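Local coordinates for uncharacterized protein (Thermus thermophilus HB8, PDB 6SCE) that acts as a DNA nuclease in type III CRISPR defence and is switched on by binding cyclic oligoadenylate, at residues S346-P351 against R355-L360; V228-A233 against N245-W250; P304-Y309 against V545-G550. All blocks are in the same frame, centred on the assembly; numbering follows the deposited sequence. Where two conformers were deposited one is given.

Contact 1 (S346-P351 against R355-L360); sequences SFLSGP and REVRDL. With nucleotides of chain B.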
loop_
_atom_site.group_PDB
_atom_site.type_symbol
_atom_site.label_atom_id
_atom_site.label_comp_id
_atom_site.label_asym_id
_atom_site.label_seq_id
_atom_site.Cartn_x
_atom_site.Cartn_y
_atom_site.Cartn_z
ATOM N N SER A 346 -1.960 19.157 9.511
ATOM C CA SER A 346 -3.343 19.464 9.732
ATOM C C SER A 346 -4.194 18.323 9.224
ATOM O O SER A 346 -3.770 17.578 8.325
ATOM C CB SER A 346 -3.725 20.775 9.025
ATOM O OG SER A 346 -5.009 21.215 9.459
ATOM N N PHE A 347 -5.383 18.169 9.809
ATOM C CA PHE A 347 -6.383 17.232 9.316
ATOM C C PHE A 347 -7.351 17.868 8.327
ATOM O O PHE A 347 -7.877 18.996 8.551
ATOM C CB PHE A 347 -7.190 16.614 10.460
ATOM C CG PHE A 347 -6.417 15.669 11.314
ATOM C CD1 PHE A 347 -5.949 14.462 10.800
ATOM C CD2 PHE A 347 -6.156 15.976 12.651
ATOM C CE1 PHE A 347 -5.245 13.577 11.601
ATOM C CE2 PHE A 347 -5.449 15.089 13.456
ATOM C CZ PHE A 347 -4.980 13.891 12.920
ATOM N N LEU A 348 -7.648 17.118 7.266
ATOM C CA LEU A 348 -8.757 17.426 6.349
ATOM C C LEU A 348 -10.045 16.882 6.935
ATOM O O LEU A 348 -9.998 15.947 7.724
ATOM C CB LEU A 348 -8.529 16.795 4.979
ATOM C CG LEU A 348 -7.189 17.111 4.329
ATOM C CD1 LEU A 348 -7.103 16.339 3.010
ATOM C CD2 LEU A 348 -6.970 18.616 4.118
ATOM N N SER A 349 -11.179 17.476 6.567
ATOM C CA SER A 349 -12.481 16.982 6.973
ATOM C C SER A 349 -12.690 15.563 6.465
ATOM O O SER A 349 -13.282 14.742 7.152
ATOM C CB SER A 349 -13.601 17.886 6.440
ATOM O OG SER A 349 -13.438 19.209 6.920
ATOM N N GLY A 350 -12.171 15.262 5.274
ATOM C CA GLY A 350 -12.276 13.900 4.756
ATOM C C GLY A 350 -11.462 13.737 3.477
ATOM O O GLY A 350 -10.870 14.695 2.982
ATOM N N PRO A 351 -11.475 12.520 2.925
ATOM C CA PRO A 351 -10.628 12.251 1.748
ATOM C C PRO A 351 -11.080 12.933 0.482
ATOM O O PRO A 351 -10.355 12.931 -0.504
ATOM C CB PRO A 351 -10.683 10.722 1.628
ATOM C CG PRO A 351 -11.924 10.299 2.326
ATOM C CD PRO A 351 -12.011 11.279 3.498
ATOM N N ARG A 355 -10.575 21.017 -1.854
ATOM C CA ARG A 355 -10.500 22.473 -1.635
ATOM C C ARG A 355 -9.850 22.856 -0.323
ATOM O O ARG A 355 -9.183 23.903 -0.244
ATOM C CB ARG A 355 -11.885 23.096 -1.770
ATOM C CG ARG A 355 -12.385 23.031 -3.211
ATOM C CD ARG A 355 -13.770 23.660 -3.429
ATOM N NE ARG A 355 -14.846 22.991 -2.692
ATOM C CZ ARG A 355 -15.276 23.345 -1.473
ATOM N NH1 ARG A 355 -16.267 22.671 -0.895
ATOM N NH2 ARG A 355 -14.731 24.366 -0.814
ATOM N N GLU A 356 -10.003 22.021 0.699
ATOM C CA GLU A 356 -9.281 22.229 1.947
ATOM C C GLU A 356 -7.779 22.129 1.770
ATOM O O GLU A 356 -7.024 22.923 2.324
ATOM C CB GLU A 356 -9.726 21.257 3.036
ATOM C CG GLU A 356 -11.176 21.464 3.466
ATOM C CD GLU A 356 -11.599 20.555 4.599
ATOM O OE1 GLU A 356 -10.733 19.888 5.194
ATOM O OE2 GLU A 356 -12.807 20.516 4.915
ATOM N N VAL A 357 -7.311 21.137 1.014
ATOM C CA VAL A 357 -5.876 21.035 0.784
ATOM C C VAL A 357 -5.360 22.288 0.076
ATOM O O VAL A 357 -4.341 22.865 0.469
ATOM C CB VAL A 357 -5.492 19.785 -0.056
ATOM C CG1 VAL A 357 -3.997 19.797 -0.301
ATOM C CG2 VAL A 357 -5.908 18.509 0.652
ATOM N N ARG A 358 -6.054 22.679 -0.987
ATOM C CA ARG A 358 -5.686 23.841 -1.772
ATOM C C ARG A 358 -5.616 25.090 -0.886
ATOM O O ARG A 358 -4.639 25.836 -0.920
ATOM C CB ARG A 358 -6.680 24.065 -2.916
ATOM C CG ARG A 358 -6.257 25.158 -3.907
ATOM C CD ARG A 358 -7.415 25.553 -4.823
ATOM N NE ARG A 358 -8.541 25.936 -3.970
ATOM C CZ ARG A 358 -9.834 25.759 -4.245
ATOM N NH1 ARG A 358 -10.234 25.223 -5.378
ATOM N NH2 ARG A 358 -10.744 26.137 -3.349
ATOM N N ASP A 359 -6.646 25.288 -0.077
ATOM C CA ASP A 359 -6.751 26.520 0.716
ATOM C C ASP A 359 -5.793 26.534 1.889
ATOM O O ASP A 359 -5.272 27.590 2.262
ATOM C CB ASP A 359 -8.184 26.724 1.165
ATOM C CG ASP A 359 -9.094 27.098 0.024
ATOM O OD1 ASP A 359 -8.607 27.346 -1.104
ATOM O OD2 ASP A 359 -10.309 27.117 0.254
ATOM N N LEU A 360 -5.503 25.362 2.440
ATOM C CA LEU A 360 -4.495 25.262 3.480
ATOM C C LEU A 360 -3.116 25.539 2.938
ATOM O O LEU A 360 -2.295 26.164 3.625
ATOM C CB LEU A 360 -4.496 23.865 4.113
ATOM C CG LEU A 360 -5.575 23.585 5.150
ATOM C CD1 LEU A 360 -5.731 22.082 5.377
ATOM C CD2 LEU A 360 -5.181 24.271 6.454
ATOM P P A B 3 -7.083 7.136 -5.715
ATOM O OP1 A B 3 -7.951 8.375 -5.855
ATOM O OP2 A B 3 -6.176 6.911 -6.894
ATOM O "O5'" A B 3 -6.243 7.244 -4.374
ATOM C "C5'" A B 3 -5.547 6.135 -3.787
ATOM C "C4'" A B 3 -4.777 6.677 -2.605
ATOM O "O4'" A B 3 -5.711 7.170 -1.597
ATOM C "C3'" A B 3 -3.869 5.680 -1.895
ATOM O "O3'" A B 3 -2.608 6.305 -1.758
ATOM C "C2'" A B 3 -4.570 5.471 -0.544
ATOM O "O2'" A B 3 -3.697 5.119 0.507
ATOM C "C1'" A B 3 -5.197 6.843 -0.331
ATOM N N9 A B 3 -6.303 6.844 0.598
ATOM C C8 A B 3 -7.380 5.990 0.587
ATOM N N7 A B 3 -8.246 6.266 1.541
ATOM C C5 A B 3 -7.722 7.379 2.177
ATOM C C6 A B 3 -8.188 8.152 3.258
ATOM N N6 A B 3 -9.348 7.918 3.866
ATOM N N1 A B 3 -7.431 9.211 3.627
ATOM C C2 A B 3 -6.287 9.453 2.975
ATOM N N3 A B 3 -5.742 8.791 1.947
ATOM C C4 A B 3 -6.525 7.752 1.598
#
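The carboxylate of E356 reaches back from the first turn of its helix and meets S349 with both oxygens. OE1 accepts the backbone N of S349 at 2.8 Å; the bond is nearly straight (167° at the hydrogen) and arrives on the syn side, 21° out of the carboxylate plane. OE2 lies 2.5 Å from S349 OG, shorter than a normal hydrogen bond and doubtful in detail, so it carries less weight. The glutamate chain is extended beyond CG (chi2 -177°), which lets it span from the helix to the loop.

Below this polar clasp lies an apolar one. V357 CG2 touches both branches of L348, at 3.4 Å from CD1, tighter than usual for carbons, and 3.6 Å from CD2. The same CD2 meets L360 CD1, one helical turn on, at 3.9 Å. Helix 384-393 adds M386 beside L348 and L390 beside V357, while L320 of the neighbouring strand touches both V357 and L360.

Strand 342-347 is an edge strand of a sheet consistent with the Rossmann-like fold of a CARF domain, and helix 354-370 is the connecting helix of the crossover from it to the parallel strand 375-378, past strands 316-321 and 293-297. On the other side of the 346-351 loop, P351 CB comes within 3.8 Å of N6 of A3 of chain B, so the turn borders the bound nucleotide.

Near a helix N terminus and accepting the S349 N-H, the E356 carboxylate is probably kept ionised; through that bond it ties the loop just after the strand to the first turn of the helix.

Contact 2 (V228-A233 against N245-W250); sequences VPYHKA and NVFARW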
loop_
_atom_site.group_PDB
_atom_site.type_symbol
_atom_site.label_atom_id
_atom_site.label_comp_id
_atom_site.label_asym_id
_atom_site.label_seq_id
_atom_site.Cartn_x
_atom_site.Cartn_y
_atom_site.Cartn_z
ATOM N N VAL A 228 -13.655 -7.003 10.774
ATOM C CA VAL A 228 -13.523 -8.185 11.602
ATOM C C VAL A 228 -14.071 -7.928 13.005
ATOM O O VAL A 228 -13.439 -7.193 13.783
ATOM C CB VAL A 228 -12.075 -8.658 11.680
ATOM C CG1 VAL A 228 -11.939 -9.821 12.681
ATOM C CG2 VAL A 228 -11.618 -9.134 10.313
ATOM N N PRO A 229 -15.272 -8.450 13.296
ATOM C CA PRO A 229 -15.813 -8.300 14.663
ATOM C C PRO A 229 -15.073 -9.258 15.560
ATOM O O PRO A 229 -15.003 -10.461 15.268
ATOM C CB PRO A 229 -17.288 -8.667 14.516
ATOM C CG PRO A 229 -17.568 -8.566 13.045
ATOM C CD PRO A 229 -16.289 -9.006 12.397
ATOM N N TYR A 230 -14.439 -8.722 16.596
ATOM C CA TYR A 230 -13.580 -9.532 17.418
ATOM C C TYR A 230 -14.397 -10.526 18.258
ATOM O O TYR A 230 -15.591 -10.325 18.505
ATOM C CB TYR A 230 -12.611 -8.683 18.245
ATOM C CG TYR A 230 -13.213 -7.727 19.245
ATOM C CD1 TYR A 230 -13.706 -8.181 20.458
ATOM C CD2 TYR A 230 -13.241 -6.349 19.002
ATOM C CE1 TYR A 230 -14.231 -7.295 21.386
ATOM C CE2 TYR A 230 -13.753 -5.460 19.932
ATOM C CZ TYR A 230 -14.250 -5.937 21.126
ATOM O OH TYR A 230 -14.775 -5.060 22.054
ATOM N N HIS A 231 -13.734 -11.594 18.648
ATOM C CA HIS A 231 -14.363 -12.743 19.320
ATOM C C HIS A 231 -14.501 -12.483 20.831
ATOM O O HIS A 231 -13.744 -13.017 21.641
ATOM C CB HIS A 231 -13.513 -13.976 19.086
ATOM C CG HIS A 231 -13.619 -14.527 17.692
ATOM N ND1 HIS A 231 -13.014 -15.706 17.315
ATOM C CD2 HIS A 231 -14.258 -14.060 16.585
ATOM C CE1 HIS A 231 -13.284 -15.952 16.042
ATOM N NE2 HIS A 231 -14.037 -14.971 15.575
ATOM N N LYS A 232 -15.503 -11.695 21.157
ATOM C CA LYS A 232 -15.755 -11.262 22.513
ATOM C C LYS A 232 -16.044 -12.457 23.418
ATOM O O LYS A 232 -15.618 -12.449 24.570
ATOM C CB LYS A 232 -16.902 -10.268 22.570
ATOM C CG LYS A 232 -16.913 -9.497 23.881
ATOM C CD LYS A 232 -18.049 -8.510 23.931
ATOM C CE LYS A 232 -17.677 -7.211 23.253
ATOM N NZ LYS A 232 -18.795 -6.243 23.385
ATOM N N ALA A 233 -16.723 -13.484 22.895
ATOM C CA ALA A 233 -16.987 -14.677 23.684
ATOM C C ALA A 233 -15.678 -15.366 24.096
ATOM O O ALA A 233 -15.547 -15.844 25.222
ATOM C CB ALA A 233 -17.895 -15.641 22.953
ATOM N N ASN A 245 -4.219 -9.161 27.473
ATOM C CA ASN A 245 -3.109 -9.566 26.609
ATOM C C ASN A 245 -3.627 -10.049 25.238
ATOM O O ASN A 245 -3.067 -9.693 24.198
ATOM C CB ASN A 245 -2.300 -10.686 27.237
ATOM C CG ASN A 245 -1.537 -10.237 28.476
ATOM O OD1 ASN A 245 -1.479 -9.057 28.775
ATOM N ND2 ASN A 245 -0.939 -11.182 29.175
ATOM N N VAL A 246 -4.671 -10.871 25.270
ATOM C CA VAL A 246 -5.255 -11.453 24.052
ATOM C C VAL A 246 -5.778 -10.360 23.155
ATOM O O VAL A 246 -5.474 -10.333 21.949
ATOM C CB VAL A 246 -6.376 -12.437 24.369
ATOM C CG1 VAL A 246 -7.127 -12.825 23.089
ATOM C CG2 VAL A 246 -5.813 -13.681 25.041
ATOM N N PHE A 247 -6.538 -9.440 23.744
ATOM C CA PHE A 247 -7.116 -8.344 23.012
ATOM C C PHE A 247 -6.085 -7.409 22.389
ATOM O O PHE A 247 -6.255 -6.943 21.234
ATOM C CB PHE A 247 -8.034 -7.527 23.903
ATOM C CG PHE A 247 -8.833 -6.529 23.150
ATOM C CD1 PHE A 247 -9.657 -6.942 22.110
ATOM C CD2 PHE A 247 -8.744 -5.175 23.442
ATOM C CE1 PHE A 247 -10.392 -6.020 21.385
ATOM C CE2 PHE A 247 -9.480 -4.240 22.713
ATOM C CZ PHE A 247 -10.301 -4.664 21.687
ATOM N N ALA A 248 -5.039 -7.117 23.152
ATOM C CA ALA A 248 -3.936 -6.292 22.660
ATOM C C ALA A 248 -3.247 -6.950 21.458
ATOM O O ALA A 248 -2.863 -6.263 20.513
ATOM C CB ALA A 248 -2.915 -6.038 23.778
ATOM N N ARG A 249 -3.087 -8.258 21.511
ATOM C CA ARG A 249 -2.516 -9.026 20.396
ATOM C C ARG A 249 -3.370 -8.898 19.133
ATOM O O ARG A 249 -2.842 -8.618 18.062
ATOM C CB ARG A 249 -2.343 -10.489 20.753
ATOM C CG ARG A 249 -1.167 -10.770 21.682
ATOM C CD ARG A 249 -0.839 -12.242 21.729
ATOM N NE ARG A 249 -1.816 -13.060 22.462
ATOM C CZ ARG A 249 -1.753 -13.348 23.768
ATOM N NH1 ARG A 249 -0.788 -12.846 24.537
ATOM N NH2 ARG A 249 -2.674 -14.125 24.318
ATOM N N TRP A 250 -4.676 -9.098 19.266
ATOM C CA TRP A 250 -5.629 -8.910 18.135
ATOM C C TRP A 250 -5.595 -7.510 17.545
ATOM O O TRP A 250 -5.593 -7.318 16.306
ATOM C CB TRP A 250 -7.064 -9.197 18.565
ATOM C CG TRP A 250 -7.310 -10.592 19.037
ATOM C CD1 TRP A 250 -6.479 -11.661 18.944
ATOM C CD2 TRP A 250 -8.502 -11.057 19.653
ATOM N NE1 TRP A 250 -7.074 -12.771 19.493
ATOM C CE2 TRP A 250 -8.328 -12.423 19.919
ATOM C CE3 TRP A 250 -9.709 -10.442 20.004
ATOM C CZ2 TRP A 250 -9.309 -13.191 20.549
ATOM C CZ3 TRP A 250 -10.688 -11.211 20.623
ATOM C CH2 TRP A 250 -10.489 -12.566 20.864
#
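F247 turns its edge to Y230 and sets CE1 over the centre of the tyrosine ring, 3.6 Å above its plane. The pair is T-shaped, centroids 4.9 Å apart and planes at 64°. Seen from F247, Y230 CD2 lies in the plane of the phenylalanine ring at its edge. The W250 indole takes V246 CG1 and F247 CA of its own helix on one face, and at its edge, in plane, it receives the carbonyl O of H231, 3.4 Å from CH2. Y230 CB approaches W250 CE3 to 3.8 Å, and H231 CB lies as far from CH2.

With chi1 of 62°, Y230 CG sits between the backbone N and the carbonyl carbon, and the ring is thereby swung under F247 while CB stays against the indole.

These residues belong to a beta-alpha-beta connection: strand 225-229 leads through the short helix 232-236 and the longer helix 240-257 to the adjacent parallel strand 260-262. H231 is the bend between strand and helix, centre of an inverse gamma turn and N-cap of the short helix, its turn closed by a weak bond from K232 N to Y230 O.

The polar ends look elsewhere. W250 NE1 is hydrogen-bonded to D203 OD1, and the H231 imidazole uses ND1 toward K202 O and NE2 toward W192 NE1. L235 of the short helix and L261 of strand 260-262 pack against W250 as well.

Contact 3 (P304-Y309 against V545-G550); sequences PLYAAY and VFFHRG. With nucleotides of chain B.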
loop_
_atom_site.group_PDB
_atom_site.type_symbol
_atom_site.label_atom_id
_atom_site.label_comp_id
_atom_site.label_asym_id
_atom_site.label_seq_id
_atom_site.Cartn_x
_atom_site.Cartn_y
_atom_site.Cartn_z
ATOM N N PRO A 304 7.008 6.733 -1.070
ATOM C CA PRO A 304 7.057 7.997 -1.787
ATOM C C PRO A 304 7.398 9.181 -0.912
ATOM O O PRO A 304 8.120 10.098 -1.325
ATOM C CB PRO A 304 5.643 8.125 -2.370
ATOM C CG PRO A 304 5.184 6.702 -2.541
ATOM C CD PRO A 304 5.771 5.986 -1.346
ATOM N N LEU A 305 6.876 9.185 0.305
ATOM C CA LEU A 305 7.199 10.232 1.244
ATOM C C LEU A 305 8.667 10.199 1.631
ATOM O O LEU A 305 9.317 11.233 1.765
ATOM C CB LEU A 305 6.351 10.079 2.498
ATOM C CG LEU A 305 6.427 11.218 3.526
ATOM C CD1 LEU A 305 6.299 12.613 2.967
ATOM C CD2 LEU A 305 5.316 10.971 4.538
ATOM N N TYR A 306 9.187 9.003 1.813
ATOM C CA TYR A 306 10.598 8.840 2.135
ATOM C C TYR A 306 11.490 9.303 0.956
ATOM O O TYR A 306 12.486 9.971 1.161
ATOM C CB TYR A 306 10.881 7.407 2.480
ATOM C CG TYR A 306 12.263 7.184 3.031
ATOM C CD1 TYR A 306 12.705 7.901 4.124
ATOM C CD2 TYR A 306 13.106 6.247 2.488
ATOM C CE1 TYR A 306 13.962 7.711 4.660
ATOM C CE2 TYR A 306 14.375 6.036 3.020
ATOM C CZ TYR A 306 14.794 6.773 4.102
ATOM O OH TYR A 306 16.043 6.591 4.648
ATOM N N ALA A 307 11.113 8.932 -0.266
ATOM C CA ALA A 307 11.831 9.395 -1.440
ATOM C C ALA A 307 11.829 10.893 -1.501
ATOM O O ALA A 307 12.851 11.511 -1.797
ATOM C CB ALA A 307 11.229 8.810 -2.711
ATOM N N ALA A 308 10.681 11.495 -1.219
ATOM C CA ALA A 308 10.567 12.951 -1.236
ATOM C C ALA A 308 11.494 13.607 -0.211
ATOM O O ALA A 308 12.078 14.665 -0.476
ATOM C CB ALA A 308 9.133 13.373 -1.004
ATOM N N TYR A 309 11.582 13.003 0.964
ATOM C CA TYR A 309 12.523 13.451 1.992
ATOM C C TYR A 309 13.984 13.362 1.480
ATOM O O TYR A 309 14.747 14.305 1.635
ATOM C CB TYR A 309 12.338 12.614 3.253
ATOM C CG TYR A 309 13.494 12.734 4.199
ATOM C CD1 TYR A 309 13.695 13.902 4.904
ATOM C CD2 TYR A 309 14.421 11.709 4.329
ATOM C CE1 TYR A 309 14.783 14.039 5.746
ATOM C CE2 TYR A 309 15.504 11.827 5.182
ATOM C CZ TYR A 309 15.676 13.006 5.879
ATOM O OH TYR A 309 16.742 13.164 6.721
ATOM N N VAL A 545 16.762 -7.501 6.643
ATOM C CA VAL A 545 16.035 -6.494 5.890
ATOM C C VAL A 545 17.034 -5.714 5.041
ATOM O O VAL A 545 18.173 -5.464 5.447
ATOM C CB VAL A 545 15.169 -5.597 6.813
ATOM C CG1 VAL A 545 16.019 -4.825 7.814
ATOM C CG2 VAL A 545 14.278 -4.649 6.017
ATOM N N PHE A 546 16.610 -5.378 3.828
ATOM C CA PHE A 546 17.412 -4.497 2.997
ATOM C C PHE A 546 16.518 -3.531 2.220
ATOM O O PHE A 546 15.323 -3.809 1.979
ATOM C CB PHE A 546 18.439 -5.250 2.103
ATOM C CG PHE A 546 17.850 -6.185 1.087
ATOM C CD1 PHE A 546 17.566 -7.501 1.418
ATOM C CD2 PHE A 546 17.686 -5.783 -0.232
ATOM C CE1 PHE A 546 17.058 -8.377 0.467
ATOM C CE2 PHE A 546 17.192 -6.650 -1.194
ATOM C CZ PHE A 546 16.865 -7.947 -0.844
ATOM N N PHE A 547 17.107 -2.391 1.866
ATOM C CA PHE A 547 16.414 -1.348 1.113
ATOM C C PHE A 547 17.226 -1.063 -0.147
ATOM O O PHE A 547 18.436 -0.881 -0.071
ATOM C CB PHE A 547 16.248 -0.100 1.982
ATOM C CG PHE A 547 15.504 1.008 1.306
ATOM C CD1 PHE A 547 14.184 0.847 0.941
ATOM C CD2 PHE A 547 16.141 2.211 1.007
ATOM C CE1 PHE A 547 13.497 1.853 0.286
ATOM C CE2 PHE A 547 15.454 3.229 0.369
ATOM C CZ PHE A 547 14.131 3.048 0.007
ATOM N N HIS A 548 16.576 -1.096 -1.309
ATOM C CA HIS A 548 17.283 -0.784 -2.539
ATOM C C HIS A 548 16.356 -0.057 -3.494
ATOM O O HIS A 548 15.381 -0.625 -3.955
ATOM C CB HIS A 548 17.816 -2.059 -3.191
ATOM C CG HIS A 548 18.717 -1.801 -4.356
ATOM N ND1 HIS A 548 19.785 -0.934 -4.285
ATOM C CD2 HIS A 548 18.713 -2.297 -5.619
ATOM C CE1 HIS A 548 20.389 -0.891 -5.463
ATOM N NE2 HIS A 548 19.760 -1.709 -6.287
ATOM N N ARG A 549 16.654 1.211 -3.745
ATOM C CA ARG A 549 15.984 1.992 -4.796
ATOM C C ARG A 549 14.455 2.105 -4.729
ATOM O O ARG A 549 13.802 2.077 -5.754
ATOM C CB ARG A 549 16.403 1.447 -6.159
ATOM C CG ARG A 549 17.915 1.585 -6.355
ATOM C CD ARG A 549 18.347 1.297 -7.771
ATOM N NE ARG A 549 17.686 2.142 -8.773
ATOM C CZ ARG A 549 18.016 3.397 -9.084
ATOM N NH1 ARG A 549 18.998 4.045 -8.462
ATOM N NH2 ARG A 549 17.336 4.022 -10.034
ATOM N N GLY A 550 13.878 2.253 -3.542
ATOM C CA GLY A 550 12.401 2.421 -3.421
ATOM C C GLY A 550 11.592 1.144 -3.213
ATOM O O GLY A 550 10.315 1.124 -3.369
ATOM P P A B 4 -1.228 5.483 -1.769
ATOM O OP1 A B 4 -1.490 4.042 -2.044
ATOM O OP2 A B 4 -0.387 5.866 -0.581
ATOM O "O5'" A B 4 -0.623 6.138 -3.096
ATOM C "C5'" A B 4 0.753 5.874 -3.405
ATOM C "C4'" A B 4 0.929 5.980 -4.900
ATOM O "O4'" A B 4 2.348 6.047 -5.221
ATOM C "C3'" A B 4 0.376 4.778 -5.655
ATOM O "O3'" A B 4 -0.157 5.074 -6.942
ATOM C "C2'" A B 4 1.641 3.931 -5.826
ATOM O "O2'" A B 4 1.517 2.966 -6.846
ATOM C "C1'" A B 4 2.638 5.029 -6.148
ATOM N N9 A B 4 4.037 4.639 -6.042
ATOM C C8 A B 4 4.976 4.848 -7.020
ATOM N N7 A B 4 6.149 4.358 -6.712
ATOM C C5 A B 4 5.969 3.756 -5.470
ATOM C C6 A B 4 6.841 3.053 -4.613
ATOM N N6 A B 4 8.122 2.787 -4.892
ATOM N N1 A B 4 6.319 2.570 -3.456
ATOM C C2 A B 4 5.028 2.805 -3.189
ATOM N N3 A B 4 4.120 3.473 -3.907
ATOM C C4 A B 4 4.658 3.931 -5.046
#
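Aromatic contact first: Y306, from helix 303-312, points the edge of its ring toward the face of F547, near the end of strand 541-548. It is an offset edge-to-face pair, with centroids 5.9 Å apart and planes inclined at 67°. The closest atoms are Y306 CE2 and F547 CE2, at 4.0 Å, with CD2 of the tyrosine near CZ of the phenylalanine. In both residues CG lies opposite the backbone N (chi1 -171° in Y306), which carries each ring out from its backbone toward the other. L428 of helix 425-432 touches both rings, and the tyrosine hydroxyl is hydrogen-bonded to the backbone N of R424.

Contacts with A4 of chain B come next. Its N6 donates to the carbonyl O of G550 at 3.1 Å, with 161° at the hydrogen. P304 sets its CG-CD edge over one face of the same adenine, CG 3.7 Å from N3 and CD 3.8 Å from C2.

The turn itself has type I' backbone angles at R549 and G550, joining antiparallel strands 541-548 and 551-558; the angles at G550 suit glycine. R549 NH2 forms a salt bridge with D406.

One adenine is thus held by the CG-CD edge of a proline from the helix and a carbonyl from the hairpin, so it touches both elements that the aromatic pair joins.

In the fold
From the N terminus, the chain first forms a seven-stranded sheet and then a six-stranded one, where contact 2 closes a short loop by packing helix 240-257 against the turn that follows strand 225-229. Everything there is finished before contact 3 opens at helix 303-312. Contact 1 then closes a tight loop at strand 342-347 and helix 354-370, within the 235-residue span that contact 3 bridges when strand 541-548 arrives. Contacts 1 and 2 work inside single sheet-and-helix units, whereas contact 3 joins a helix packed on one sheet to a strand of another. Contacts 1 and 3 border different nucleotides of chain B; the nearest atoms of the two contacts are about 12 Å apart. Contact 2 stays well away.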